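PDB 3UFC: putative CRISPR-associated endoribonuclease-like protein Cas6 from Pyrococcus furiosus, which probably binds CRISPR RNA, as a member of the Cas6 family of CRISPR-associated endoribonucleases, which serve an adaptive immunity against viruses and plasmids. Local coordinates for residues 23-26 with 27-31; 38-41 with 42-45; 158-161 with 162-165; 209-212 with 213-216; 217-220 with 221-225. One frame throughout, in Å; residues are numbered along the deposited sequence.

Contact 1 of 5, residues 23-26 with 27-31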
loop_
_atom_site.group_PDB
_atom_site.type_symbol
_atom_site.label_atom_id
_atom_site.label_comp_id
_atom_site.label_asym_id
_atom_site.label_seq_id
_atom_site.Cartn_x
_atom_site.Cartn_y
_atom_site.Cartn_z
ATOM N N ASN A 23 8.038 -0.859 -7.093
ATOM C CA ASN A 23 7.635 -1.356 -5.778
ATOM C C ASN A 23 8.674 -2.085 -4.939
ATOM O O ASN A 23 8.926 -1.697 -3.801
ATOM C CB ASN A 23 6.379 -2.217 -5.892
ATOM C CG ASN A 23 5.137 -1.386 -6.094
ATOM O OD1 ASN A 23 4.898 -0.862 -7.179
ATOM N ND2 ASN A 23 4.345 -1.237 -5.033
ATOM N N TYR A 24 9.288 -3.131 -5.476
ATOM C CA TYR A 24 10.262 -3.869 -4.681
ATOM C C TYR A 24 11.483 -3.038 -4.306
ATOM O O TYR A 24 12.014 -3.175 -3.202
ATOM C CB TYR A 24 10.718 -5.137 -5.408
ATOM C CG TYR A 24 11.478 -6.074 -4.505
ATOM C CD1 TYR A 24 10.838 -6.722 -3.451
ATOM C CD2 TYR A 24 12.838 -6.305 -4.690
ATOM C CE1 TYR A 24 11.532 -7.578 -2.601
ATOM C CE2 TYR A 24 13.545 -7.162 -3.845
ATOM C CZ TYR A 24 12.885 -7.794 -2.805
ATOM O OH TYR A 24 13.573 -8.647 -1.970
ATOM N N GLU A 25 11.931 -2.185 -5.222
ATOM C CA GLU A 25 13.089 -1.334 -4.963
ATOM C C GLU A 25 12.778 -0.318 -3.860
ATOM O O GLU A 25 13.597 -0.077 -2.975
ATOM C CB GLU A 25 13.505 -0.599 -6.242
ATOM C CG GLU A 25 14.801 0.188 -6.083
ATOM C CD GLU A 25 15.257 0.861 -7.367
ATOM O OE1 GLU A 25 16.381 1.409 -7.374
ATOM O OE2 GLU A 25 14.498 0.850 -8.363
ATOM N N LEU A 26 11.587 0.271 -3.919
ATOM C CA LEU A 26 11.164 1.252 -2.915
ATOM C C LEU A 26 11.007 0.557 -1.560
ATOM O O LEU A 26 11.512 1.022 -0.538
ATOM C CB LEU A 26 9.841 1.896 -3.349
ATOM C CG LEU A 26 9.212 2.931 -2.413
ATOM C CD1 LEU A 26 10.250 3.979 -2.005
ATOM C CD2 LEU A 26 8.032 3.590 -3.125
ATOM N N TYR A 27 10.300 -0.567 -1.568
ATOM C CA TYR A 27 10.087 -1.380 -0.373
ATOM C C TYR A 27 11.418 -1.714 0.298
ATOM O O TYR A 27 11.577 -1.559 1.510
ATOM C CB TYR A 27 9.379 -2.680 -0.779
ATOM C CG TYR A 27 9.531 -3.836 0.190
ATOM C CD1 TYR A 27 8.855 -3.849 1.409
ATOM C CD2 TYR A 27 10.310 -4.946 -0.143
ATOM C CE1 TYR A 27 8.945 -4.945 2.273
ATOM C CE2 TYR A 27 10.406 -6.046 0.712
ATOM C CZ TYR A 27 9.720 -6.038 1.914
ATOM O OH TYR A 27 9.787 -7.128 2.746
ATOM N N SER A 28 12.366 -2.188 -0.504
ATOM C CA SER A 28 13.687 -2.572 -0.009
ATOM C C SER A 28 14.406 -1.427 0.695
ATOM O O SER A 28 14.976 -1.610 1.770
ATOM C CB SER A 28 14.551 -3.079 -1.170
ATOM O OG SER A 28 13.954 -4.209 -1.793
ATOM N N GLN A 29 14.379 -0.245 0.088
ATOM C CA GLN A 29 15.043 0.912 0.672
ATOM C C GLN A 29 14.410 1.339 1.989
ATOM O O GLN A 29 15.115 1.687 2.935
ATOM C CB GLN A 29 15.049 2.070 -0.324
ATOM C CG GLN A 29 15.883 1.771 -1.564
ATOM C CD GLN A 29 15.759 2.846 -2.621
ATOM O OE1 GLN A 29 16.351 3.916 -2.508
ATOM N NE2 GLN A 29 14.969 2.570 -3.652
ATOM N N ILE A 30 13.082 1.313 2.062
ATOM C CA ILE A 30 12.401 1.691 3.296
ATOM C C ILE A 30 12.801 0.714 4.403
ATOM O O ILE A 30 13.158 1.125 5.513
ATOM C CB ILE A 30 10.857 1.672 3.120
ATOM C CG1 ILE A 30 10.441 2.706 2.077
ATOM C CG2 ILE A 30 10.172 1.942 4.460
ATOM C CD1 ILE A 30 8.965 2.646 1.674
ATOM N N VAL A 31 12.754 -0.581 4.098
ATOM C CA VAL A 31 13.115 -1.602 5.079
ATOM C C VAL A 31 14.587 -1.463 5.486
ATOM O O VAL A 31 14.931 -1.569 6.666
ATOM C CB VAL A 31 12.883 -3.029 4.527
ATOM C CG1 VAL A 31 13.412 -4.062 5.517
ATOM C CG2 VAL A 31 11.392 -3.256 4.265
HETATM O O HOH W 1 14.303 -6.741 0.226
#
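Y24 and Y27, three residues apart on helix 23-37, set their rings obliquely, the planes 41° apart and the centroids 5.7 Å from each other; CD1 of Y24 meets CD2 of Y27 at 3.8 Å. Over one face of the Y24 ring, offset toward its rim, lies the hydroxyl of S28, its OG 3.6 Å from Y24 CE2. With OG beside the backbone N (chi1 -60°), S28 folds back and donates to Y24 O at 2.6 Å. The same carbonyl accepts S28 N from the opposite face of its plane. A water bridges the two hydroxyls, donating to S28 OG at 3.3 Å and lying 3.0 Å from Y24 OH. E25 and Q29, one turn apart, run side by side; Q29 NE2 lies 3.1 Å from E25 O, bonded from above the carbonyl plane, while Q29 N takes the other face. Farther out, Q29 NE2 binds K103 O in strand 101-104, and E25 OE2 binds G105 N just beyond it. L26 CG meets I30 CD1 at 4.1 Å, on the flank that packs against F102. Two successive carbonyls thus each accept a side-chain donor besides the helical N-H: S28 is tied back to its own helix, whereas the Q29 amide is shared between E25 O and K103 O.

Contact 2 of 5, residues 38-41 with 42-45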
loop_
_atom_site.group_PDB
_atom_site.type_symbol
_atom_site.label_atom_id
_atom_site.label_comp_id
_atom_site.label_asym_id
_atom_site.label_seq_id
_atom_site.Cartn_x
_atom_site.Cartn_y
_atom_site.Cartn_z
ATOM N N GLU A 38 16.551 0.157 13.906
ATOM C CA GLU A 38 15.951 -0.830 14.794
ATOM C C GLU A 38 15.795 -2.149 14.050
ATOM O O GLU A 38 14.757 -2.416 13.443
ATOM C CB GLU A 38 14.591 -0.339 15.294
ATOM C CG GLU A 38 13.869 -1.322 16.205
ATOM C CD GLU A 38 14.756 -1.858 17.317
ATOM O OE1 GLU A 38 15.655 -2.678 17.026
ATOM O OE2 GLU A 38 14.557 -1.453 18.480
ATOM N N PRO A 39 16.838 -2.993 14.086
ATOM C CA PRO A 39 16.858 -4.299 13.420
ATOM C C PRO A 39 15.698 -5.209 13.806
ATOM O O PRO A 39 15.379 -6.152 13.088
ATOM C CB PRO A 39 18.206 -4.881 13.845
ATOM C CG PRO A 39 19.054 -3.662 14.041
ATOM C CD PRO A 39 18.116 -2.747 14.778
ATOM N N ARG A 40 15.064 -4.916 14.936
ATOM C CA ARG A 40 13.958 -5.732 15.419
ATOM C C ARG A 40 12.632 -5.586 14.675
ATOM O O ARG A 40 11.767 -6.454 14.790
ATOM C CB ARG A 40 13.748 -5.480 16.916
ATOM C CG ARG A 40 14.795 -6.169 17.786
ATOM C CD ARG A 40 14.706 -5.747 19.239
ATOM N NE ARG A 40 15.063 -4.342 19.414
ATOM C CZ ARG A 40 15.230 -3.758 20.595
ATOM N NH1 ARG A 40 15.073 -4.458 21.710
ATOM N NH2 ARG A 40 15.556 -2.474 20.661
ATOM N N ILE A 41 12.461 -4.507 13.915
ATOM C CA ILE A 41 11.212 -4.328 13.179
ATOM C C ILE A 41 11.318 -4.808 11.739
ATOM O O ILE A 41 10.343 -4.752 10.992
ATOM C CB ILE A 41 10.741 -2.856 13.153
ATOM C CG1 ILE A 41 11.769 -1.985 12.433
ATOM C CG2 ILE A 41 10.473 -2.368 14.568
ATOM C CD1 ILE A 41 11.287 -0.565 12.191
ATOM N N VAL A 42 12.497 -5.277 11.345
ATOM C CA VAL A 42 12.674 -5.761 9.983
ATOM C C VAL A 42 11.764 -6.964 9.734
ATOM O O VAL A 42 11.176 -7.092 8.659
ATOM C CB VAL A 42 14.138 -6.161 9.713
ATOM C CG1 VAL A 42 14.257 -6.815 8.345
ATOM C CG2 VAL A 42 15.027 -4.928 9.779
ATOM N N LYS A 43 11.642 -7.833 10.734
ATOM C CA LYS A 43 10.798 -9.019 10.612
ATOM C C LYS A 43 9.335 -8.623 10.399
ATOM O O LYS A 43 8.607 -9.285 9.661
ATOM C CB LYS A 43 10.916 -9.898 11.864
ATOM C CG LYS A 43 10.345 -9.271 13.128
ATOM C CD LYS A 43 10.414 -10.229 14.313
ATOM C CE LYS A 43 11.827 -10.349 14.859
ATOM N NZ LYS A 43 12.274 -9.079 15.509
ATOM N N LEU A 44 8.907 -7.544 11.049
ATOM C CA LEU A 44 7.532 -7.072 10.903
ATOM C C LEU A 44 7.344 -6.441 9.529
ATOM O O LEU A 44 6.320 -6.629 8.871
ATOM C CB LEU A 44 7.198 -6.042 11.983
ATOM C CG LEU A 44 7.414 -6.461 13.436
ATOM C CD1 LEU A 44 6.858 -5.377 14.357
ATOM C CD2 LEU A 44 6.722 -7.797 13.702
ATOM N N LEU A 45 8.345 -5.679 9.108
ATOM C CA LEU A 45 8.309 -5.007 7.819
ATOM C C LEU A 45 8.258 -5.968 6.639
ATOM O O LEU A 45 7.588 -5.691 5.644
ATOM C CB LEU A 45 9.533 -4.100 7.677
ATOM C CG LEU A 45 9.410 -2.592 7.924
ATOM C CD1 LEU A 45 8.344 -2.281 8.948
ATOM C CD2 LEU A 45 10.778 -2.063 8.357
HETATM O O HOH W 2 13.823 -8.210 12.630
#
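The backbone turns from the loop after helix 23-37 into helix 42-46, with L45 N bonding to I41 O at 2.9 Å and V42 N only weakly to P39 O. At this entrance K43 curls back over the preceding turn: CG sits between the backbone N and the carbonyl carbon (chi1 67°), and bends at chi3 and chi4 bring NZ within 2.8 Å of R40 O, 19° from the carbonyl plane. A water gathers the neighbouring polar atoms, donating to P39 O at 2.6 Å and accepting from K43 N at 2.9 Å, with a weak bond from K43 NZ. K43 and the water thereby satisfy the carbonyls of P39 and R40 just ahead of the helix. The R40 guanidinium instead grips E38 side-on in a salt bridge, NE to OE1 at 3.0 Å and NH2 to OE2 at 2.6 Å, the latter on the syn lone pair. R40 N reaches E38 OE1 from the same face as NE, so E38 OE1 is held by two donors of R40. On the buried side I41 and L45 lie alongside each other and point the same way, CD1 of I41 4.1 Å from CD2 of L45. Both side chains rest on A34 of helix 23-37, and L45 and V42 also touch V31.

Contact 3 of 5, residues 158-161 with 162-165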
loop_
_atom_site.group_PDB
_atom_site.type_symbol
_atom_site.label_atom_id
_atom_site.label_comp_id
_atom_site.label_asym_id
_atom_site.label_seq_id
_atom_site.Cartn_x
_atom_site.Cartn_y
_atom_site.Cartn_z
ATOM N N PHE A 158 -14.076 -12.538 -5.244
ATOM C CA PHE A 158 -13.405 -11.361 -4.682
ATOM C C PHE A 158 -13.753 -11.069 -3.221
ATOM O O PHE A 158 -12.884 -11.111 -2.343
ATOM C CB PHE A 158 -13.716 -10.118 -5.524
ATOM C CG PHE A 158 -12.953 -8.886 -5.093
ATOM C CD1 PHE A 158 -11.648 -8.672 -5.518
ATOM C CD2 PHE A 158 -13.538 -7.950 -4.247
ATOM C CE1 PHE A 158 -10.935 -7.544 -5.105
ATOM C CE2 PHE A 158 -12.832 -6.817 -3.826
ATOM C CZ PHE A 158 -11.535 -6.615 -4.255
ATOM N N LEU A 159 -15.023 -10.772 -2.963
ATOM C CA LEU A 159 -15.457 -10.441 -1.614
ATOM C C LEU A 159 -15.101 -11.497 -0.571
ATOM O O LEU A 159 -14.519 -11.167 0.460
ATOM C CB LEU A 159 -16.967 -10.166 -1.587
ATOM C CG LEU A 159 -17.512 -9.781 -0.205
ATOM C CD1 LEU A 159 -16.759 -8.569 0.321
ATOM C CD2 LEU A 159 -19.003 -9.492 -0.295
ATOM N N ASP A 160 -15.441 -12.758 -0.822
ATOM C CA ASP A 160 -15.120 -13.806 0.144
ATOM C C ASP A 160 -13.619 -13.934 0.357
ATOM O O ASP A 160 -13.164 -14.165 1.480
ATOM C CB ASP A 160 -15.707 -15.150 -0.287
ATOM C CG ASP A 160 -17.204 -15.220 -0.068
ATOM O OD1 ASP A 160 -17.704 -14.502 0.827
ATOM O OD2 ASP A 160 -17.879 -15.995 -0.773
ATOM N N ARG A 161 -12.851 -13.789 -0.717
ATOM C CA ARG A 161 -11.399 -13.858 -0.603
ATOM C C ARG A 161 -10.887 -12.666 0.222
ATOM O O ARG A 161 -10.042 -12.830 1.101
ATOM C CB ARG A 161 -10.755 -13.844 -1.988
ATOM C CG ARG A 161 -10.885 -15.150 -2.758
ATOM C CD ARG A 161 -9.709 -16.064 -2.469
ATOM N NE ARG A 161 -9.967 -17.000 -1.386
ATOM C CZ ARG A 161 -9.022 -17.724 -0.791
ATOM N NH1 ARG A 161 -7.756 -17.605 -1.171
ATOM N NH2 ARG A 161 -9.348 -18.583 0.166
ATOM N N LEU A 162 -11.405 -11.472 -0.060
ATOM C CA LEU A 162 -10.978 -10.283 0.677
ATOM C C LEU A 162 -11.319 -10.461 2.158
ATOM O O LEU A 162 -10.505 -10.167 3.033
ATOM C CB LEU A 162 -11.660 -9.025 0.124
ATOM C CG LEU A 162 -11.329 -7.707 0.850
ATOM C CD1 LEU A 162 -9.823 -7.450 0.806
ATOM C CD2 LEU A 162 -12.084 -6.554 0.205
ATOM N N ARG A 163 -12.520 -10.965 2.438
ATOM C CA ARG A 163 -12.934 -11.183 3.813
ATOM C C ARG A 163 -11.971 -12.107 4.548
ATOM O O ARG A 163 -11.534 -11.794 5.654
ATOM C CB ARG A 163 -14.339 -11.774 3.861
ATOM C CG ARG A 163 -15.436 -10.802 3.494
ATOM C CD ARG A 163 -16.743 -11.546 3.254
ATOM N NE ARG A 163 -17.872 -10.631 3.129
ATOM C CZ ARG A 163 -19.088 -10.995 2.742
ATOM N NH1 ARG A 163 -19.336 -12.262 2.438
ATOM N NH2 ARG A 163 -20.055 -10.092 2.657
ATOM N N LYS A 164 -11.631 -13.238 3.932
ATOM C CA LYS A 164 -10.724 -14.195 4.561
ATOM C C LYS A 164 -9.342 -13.601 4.793
ATOM O O LYS A 164 -8.749 -13.782 5.855
ATOM C CB LYS A 164 -10.573 -15.457 3.705
ATOM C CG LYS A 164 -9.788 -16.549 4.412
ATOM C CD LYS A 164 -9.267 -17.610 3.454
ATOM C CE LYS A 164 -8.124 -17.063 2.616
ATOM N NZ LYS A 164 -7.402 -18.143 1.891
ATOM N N VAL A 165 -8.825 -12.914 3.783
ATOM C CA VAL A 165 -7.514 -12.294 3.888
ATOM C C VAL A 165 -7.465 -11.310 5.061
ATOM O O VAL A 165 -6.534 -11.337 5.861
ATOM C CB VAL A 165 -7.149 -11.548 2.585
ATOM C CG1 VAL A 165 -5.933 -10.660 2.806
ATOM C CG2 VAL A 165 -6.853 -12.558 1.489
#
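Helix 158-174 opens with this first pair of turns, in which side chains three and four residues apart divide between a buried flank and a charged one. On the buried flank F158 and L162 lie side by side and point the same way, CE2 of F158 4.1 Å from CD2 of L162. Beneath them are V136 of strand 136-142 and residues of strand 183-197, F158 on I185 and L162 on F183. L159 lays CD2 over one face of the R163 guanidinium, offset toward its rim and 3.2 Å from NH2. R163 reaches that place with its chain extended from CG to NE, CG lying beside the backbone N (chi1 -72°). The guanidinium is a junction between helix and sheet, for NE donates to F183 O in strand 183-197 of the C-terminal four-stranded sheet while NH1 turns back to D160 on its own helix. The salt bridge from R163 NH1 to D160 OD1 spans 3.2 Å; as a hydrogen bond it is weak and bent to 131°, with the carboxylate and guanidinium planes 43° apart. Farther along, R161 and K164 run alongside in the same direction, but the very close approach of their two like-charged ends is doubtful in the model. R161 NH1 makes a weak bond to R137 O on strand 136-142. Ordinary helical bonds run beneath all of this, among them L162 N to F158 O at 2.7 Å and V165 N to R161 O at 2.9 Å.

Contact 4 of 5, residues 209-212 with 213-216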
loop_
_atom_site.group_PDB
_atom_site.type_symbol
_atom_site.label_atom_id
_atom_site.label_comp_id
_atom_site.label_asym_id
_atom_site.label_seq_id
_atom_site.Cartn_x
_atom_site.Cartn_y
_atom_site.Cartn_z
ATOM N N PHE A 209 -14.626 2.560 -3.264
ATOM C CA PHE A 209 -15.703 1.676 -2.857
ATOM C C PHE A 209 -16.273 2.077 -1.521
ATOM O O PHE A 209 -15.581 2.658 -0.687
ATOM C CB PHE A 209 -15.219 0.220 -2.771
ATOM C CG PHE A 209 -14.118 -0.008 -1.760
ATOM C CD1 PHE A 209 -12.802 0.362 -2.041
ATOM C CD2 PHE A 209 -14.393 -0.613 -0.537
ATOM C CE1 PHE A 209 -11.779 0.129 -1.116
ATOM C CE2 PHE A 209 -13.378 -0.849 0.391
ATOM C CZ PHE A 209 -12.064 -0.475 0.094
ATOM N N ARG A 210 -17.550 1.771 -1.324
ATOM C CA ARG A 210 -18.198 2.071 -0.059
ATOM C C ARG A 210 -18.130 0.778 0.748
ATOM O O ARG A 210 -18.499 -0.289 0.260
ATOM C CB ARG A 210 -19.657 2.503 -0.282
ATOM C CG ARG A 210 -20.373 2.900 1.004
ATOM C CD ARG A 210 -21.783 3.448 0.767
ATOM N NE ARG A 210 -21.791 4.783 0.174
ATOM C CZ ARG A 210 -21.967 5.032 -1.119
ATOM N NH1 ARG A 210 -22.153 4.034 -1.971
ATOM N NH2 ARG A 210 -21.962 6.281 -1.560
ATOM N N TYR A 211 -17.627 0.881 1.973
ATOM C CA TYR A 211 -17.483 -0.259 2.876
ATOM C C TYR A 211 -18.608 -0.256 3.910
ATOM O O TYR A 211 -18.902 0.786 4.494
ATOM C CB TYR A 211 -16.129 -0.154 3.596
ATOM C CG TYR A 211 -15.878 -1.174 4.693
ATOM C CD1 TYR A 211 -15.034 -2.263 4.480
ATOM C CD2 TYR A 211 -16.448 -1.023 5.956
ATOM C CE1 TYR A 211 -14.755 -3.174 5.500
ATOM C CE2 TYR A 211 -16.179 -1.930 6.983
ATOM C CZ TYR A 211 -15.331 -3.000 6.749
ATOM O OH TYR A 211 -15.042 -3.877 7.769
ATOM N N TYR A 212 -19.224 -1.418 4.134
ATOM C CA TYR A 212 -20.300 -1.565 5.123
ATOM C C TYR A 212 -19.960 -2.679 6.103
ATOM O O TYR A 212 -19.697 -3.807 5.688
ATOM C CB TYR A 212 -21.633 -1.967 4.476
ATOM C CG TYR A 212 -22.277 -0.953 3.565
ATOM C CD1 TYR A 212 -21.877 -0.825 2.240
ATOM C CD2 TYR A 212 -23.317 -0.140 4.027
ATOM C CE1 TYR A 212 -22.496 0.082 1.390
ATOM C CE2 TYR A 212 -23.943 0.773 3.185
ATOM C CZ TYR A 212 -23.527 0.877 1.868
ATOM O OH TYR A 212 -24.138 1.779 1.030
ATOM N N GLY A 213 -19.977 -2.391 7.398
ATOM C CA GLY A 213 -19.705 -3.462 8.339
ATOM C C GLY A 213 -18.763 -3.234 9.498
ATOM O O GLY A 213 -18.704 -2.153 10.078
ATOM N N SER A 214 -18.030 -4.291 9.826
ATOM C CA SER A 214 -17.086 -4.299 10.930
ATOM C C SER A 214 -16.166 -3.092 10.988
ATOM O O SER A 214 -15.392 -2.842 10.069
ATOM C CB SER A 214 -16.235 -5.567 10.876
ATOM O OG SER A 214 -15.178 -5.498 11.817
ATOM N N LYS A 215 -16.246 -2.358 12.092
ATOM C CA LYS A 215 -15.416 -1.182 12.287
ATOM C C LYS A 215 -13.967 -1.599 12.535
ATOM O O LYS A 215 -13.042 -0.917 12.090
ATOM C CB LYS A 215 -15.961 -0.358 13.461
ATOM C CG LYS A 215 -15.185 0.907 13.761
ATOM C CD LYS A 215 -16.086 1.970 14.392
ATOM C CE LYS A 215 -16.778 1.472 15.650
ATOM N NZ LYS A 215 -17.727 2.492 16.202
ATOM N N GLU A 216 -13.773 -2.722 13.233
ATOM C CA GLU A 216 -12.432 -3.239 13.518
ATOM C C GLU A 216 -11.687 -3.541 12.217
ATOM O O GLU A 216 -10.512 -3.208 12.068
ATOM C CB GLU A 216 -12.510 -4.529 14.346
ATOM C CG GLU A 216 -13.100 -4.370 15.743
ATOM C CD GLU A 216 -13.603 -5.692 16.313
ATOM O OE1 GLU A 216 -12.845 -6.377 17.037
ATOM O OE2 GLU A 216 -14.763 -6.053 16.022
#
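Y211 reaches across the end of strand 200-213 and puts its hydroxyl on the carbonyl of S214, OH to O 2.5 Å. The bond lies in the carbonyl plane, on a lone pair, with a C=O...donor angle of 133°, and the oxygen stands at the ring's edge, near its plane. With CG anti to the backbone N (chi1 173°), the ring runs past G213, CE2 lying 3.8 Å from G213 C. This is the tight part of the contact: Y211 and S214 are buried, and the ring also meets F183, F226 and the I217 and A218 side chains of the following helix. The looser side belongs to Y212 and G213, both partly exposed. G213 turns the chain with a positive phi of 135°, and the hydroxyl of Y212 is bonded to E186. S214 OG accepts from I217 N and is also bonded to D180 O. S214, the N-cap between the glycine that ends the strand and helix 215-224, makes this a strand-to-helix junction: the helix starts with its serine cap while the tyrosine pins the connecting carbonyl.

Contact 5 of 5, residues 217-220 with 221-225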
loop_
_atom_site.group_PDB
_atom_site.type_symbol
_atom_site.label_atom_id
_atom_site.label_comp_id
_atom_site.label_asym_id
_atom_site.label_seq_id
_atom_site.Cartn_x
_atom_site.Cartn_y
_atom_site.Cartn_z
ATOM N N ILE A 217 -12.372 -4.172 11.270
ATOM C CA ILE A 217 -11.735 -4.514 10.005
ATOM C C ILE A 217 -11.516 -3.281 9.134
ATOM O O ILE A 217 -10.512 -3.185 8.434
ATOM C CB ILE A 217 -12.555 -5.587 9.231
ATOM C CG1 ILE A 217 -12.487 -6.918 9.985
ATOM C CG2 ILE A 217 -12.000 -5.763 7.818
ATOM C CD1 ILE A 217 -13.311 -8.025 9.373
ATOM N N ALA A 218 -12.452 -2.339 9.178
ATOM C CA ALA A 218 -12.319 -1.115 8.394
ATOM C C ALA A 218 -11.098 -0.328 8.887
ATOM O O ALA A 218 -10.319 0.205 8.093
ATOM C CB ALA A 218 -13.581 -0.266 8.533
ATOM N N LYS A 219 -10.939 -0.268 10.202
ATOM C CA LYS A 219 -9.821 0.439 10.810
ATOM C C LYS A 219 -8.507 -0.256 10.466
ATOM O O LYS A 219 -7.505 0.399 10.171
ATOM C CB LYS A 219 -10.007 0.497 12.326
ATOM C CG LYS A 219 -8.967 1.329 13.053
ATOM C CD LYS A 219 -9.360 1.531 14.515
ATOM C CE LYS A 219 -8.368 2.429 15.248
ATOM N NZ LYS A 219 -7.003 1.834 15.332
ATOM N N PHE A 220 -8.519 -1.585 10.498
ATOM C CA PHE A 220 -7.328 -2.365 10.174
ATOM C C PHE A 220 -6.912 -2.126 8.721
ATOM O O PHE A 220 -5.730 -1.952 8.427
ATOM C CB PHE A 220 -7.595 -3.854 10.380
ATOM C CG PHE A 220 -6.376 -4.716 10.191
ATOM C CD1 PHE A 220 -5.490 -4.929 11.241
ATOM C CD2 PHE A 220 -6.112 -5.307 8.960
ATOM C CE1 PHE A 220 -4.351 -5.720 11.070
ATOM C CE2 PHE A 220 -4.973 -6.104 8.776
ATOM C CZ PHE A 220 -4.093 -6.310 9.832
ATOM N N GLY A 221 -7.888 -2.127 7.813
ATOM C CA GLY A 221 -7.593 -1.908 6.404
ATOM C C GLY A 221 -7.128 -0.486 6.135
ATOM O O GLY A 221 -6.284 -0.238 5.268
ATOM N N TYR A 222 -7.690 0.456 6.881
ATOM C CA TYR A 222 -7.322 1.857 6.737
ATOM C C TYR A 222 -5.881 2.069 7.197
ATOM O O TYR A 222 -5.114 2.771 6.547
ATOM C CB TYR A 222 -8.256 2.737 7.573
ATOM C CG TYR A 222 -7.938 4.218 7.501
ATOM C CD1 TYR A 222 -8.079 4.925 6.309
ATOM C CD2 TYR A 222 -7.522 4.913 8.634
ATOM C CE1 TYR A 222 -7.816 6.302 6.244
ATOM C CE2 TYR A 222 -7.257 6.285 8.584
ATOM C CZ TYR A 222 -7.409 6.970 7.388
ATOM O OH TYR A 222 -7.182 8.327 7.352
ATOM N N GLU A 223 -5.511 1.438 8.307
ATOM C CA GLU A 223 -4.169 1.600 8.847
ATOM C C GLU A 223 -3.103 0.701 8.227
ATOM O O GLU A 223 -1.959 1.132 8.073
ATOM C CB GLU A 223 -4.185 1.389 10.366
ATOM C CG GLU A 223 -5.238 2.231 11.086
ATOM C CD GLU A 223 -5.282 1.979 12.590
ATOM O OE1 GLU A 223 -5.018 0.839 13.028
ATOM O OE2 GLU A 223 -5.606 2.924 13.336
ATOM N N ASN A 224 -3.468 -0.537 7.878
ATOM C CA ASN A 224 -2.507 -1.480 7.301
ATOM C C ASN A 224 -2.754 -1.884 5.854
ATOM O O ASN A 224 -2.052 -2.750 5.329
ATOM C CB ASN A 224 -2.421 -2.751 8.155
ATOM C CG ASN A 224 -1.965 -2.466 9.565
ATOM O OD1 ASN A 224 -0.990 -1.745 9.776
ATOM N ND2 ASN A 224 -2.662 -3.036 10.543
ATOM N N GLY A 225 -3.738 -1.258 5.215
ATOM C CA GLY A 225 -4.052 -1.567 3.834
ATOM C C GLY A 225 -5.071 -2.696 3.698
ATOM O O GLY A 225 -5.187 -3.545 4.582
#
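K219 and E223 cross obliquely one helical turn apart and form a salt bridge, NZ to OE2 2.7 Å. The ammonium comes on the syn side of the carboxylate, 33° out of its plane. A bend at chi4 (-64°) turns the end of the otherwise extended lysine onto E223. Next along the helix, N224 brings its amide over one face of the F220 ring, ND2 3.2 Å from CE1 and offset toward the rim, with ring and amide planes 71° apart. The polar end of N224 is engaged beyond the helix as well: OD1 accepts from S84 N, its strongest polar partner. The backbone acceptors are taken in order, I217 O by G221 N, A218 O by Y222 N, K219 O by E223 N and F220 O by N224 N, the last at 2.7 Å. The helix ends at G225, whose phi is positive, and G225 N bonds weakly to G221 O. The carbonyls of the last turn and of G225 turn to other parts of the chain: E223 O accepts from S82 OG, N224 O from R169 NH2 and G225 O from R169 NH1. Helix 215-224 thus lies between helix 158-174, where F220 meets M166, Y170 and V173, and strands 200-213 and 125-130, touched by I217, A218 and Y222.

Overall arrangement
Contacts 1 and 2 lie in the N-terminal Cas6 region, contacts 3, 4 and 5 in the C-terminal one, and the two groups never touch. Contacts 1 and 2 touch each other between helices 23-37 and 42-46, which follow one another in the chain; contacts 4 and 5 share helix 215-224. Contact 5 is the most buried, whereas contact 2 is the most exposed, with a water and a lysine at its helix entrance. Contacts 1 and 3 are partly buried helix turns, but hydroxyl and amide chemistry marks the first and arginine, lysine and aspartate the other. Contact 4 alone joins a strand to a helix.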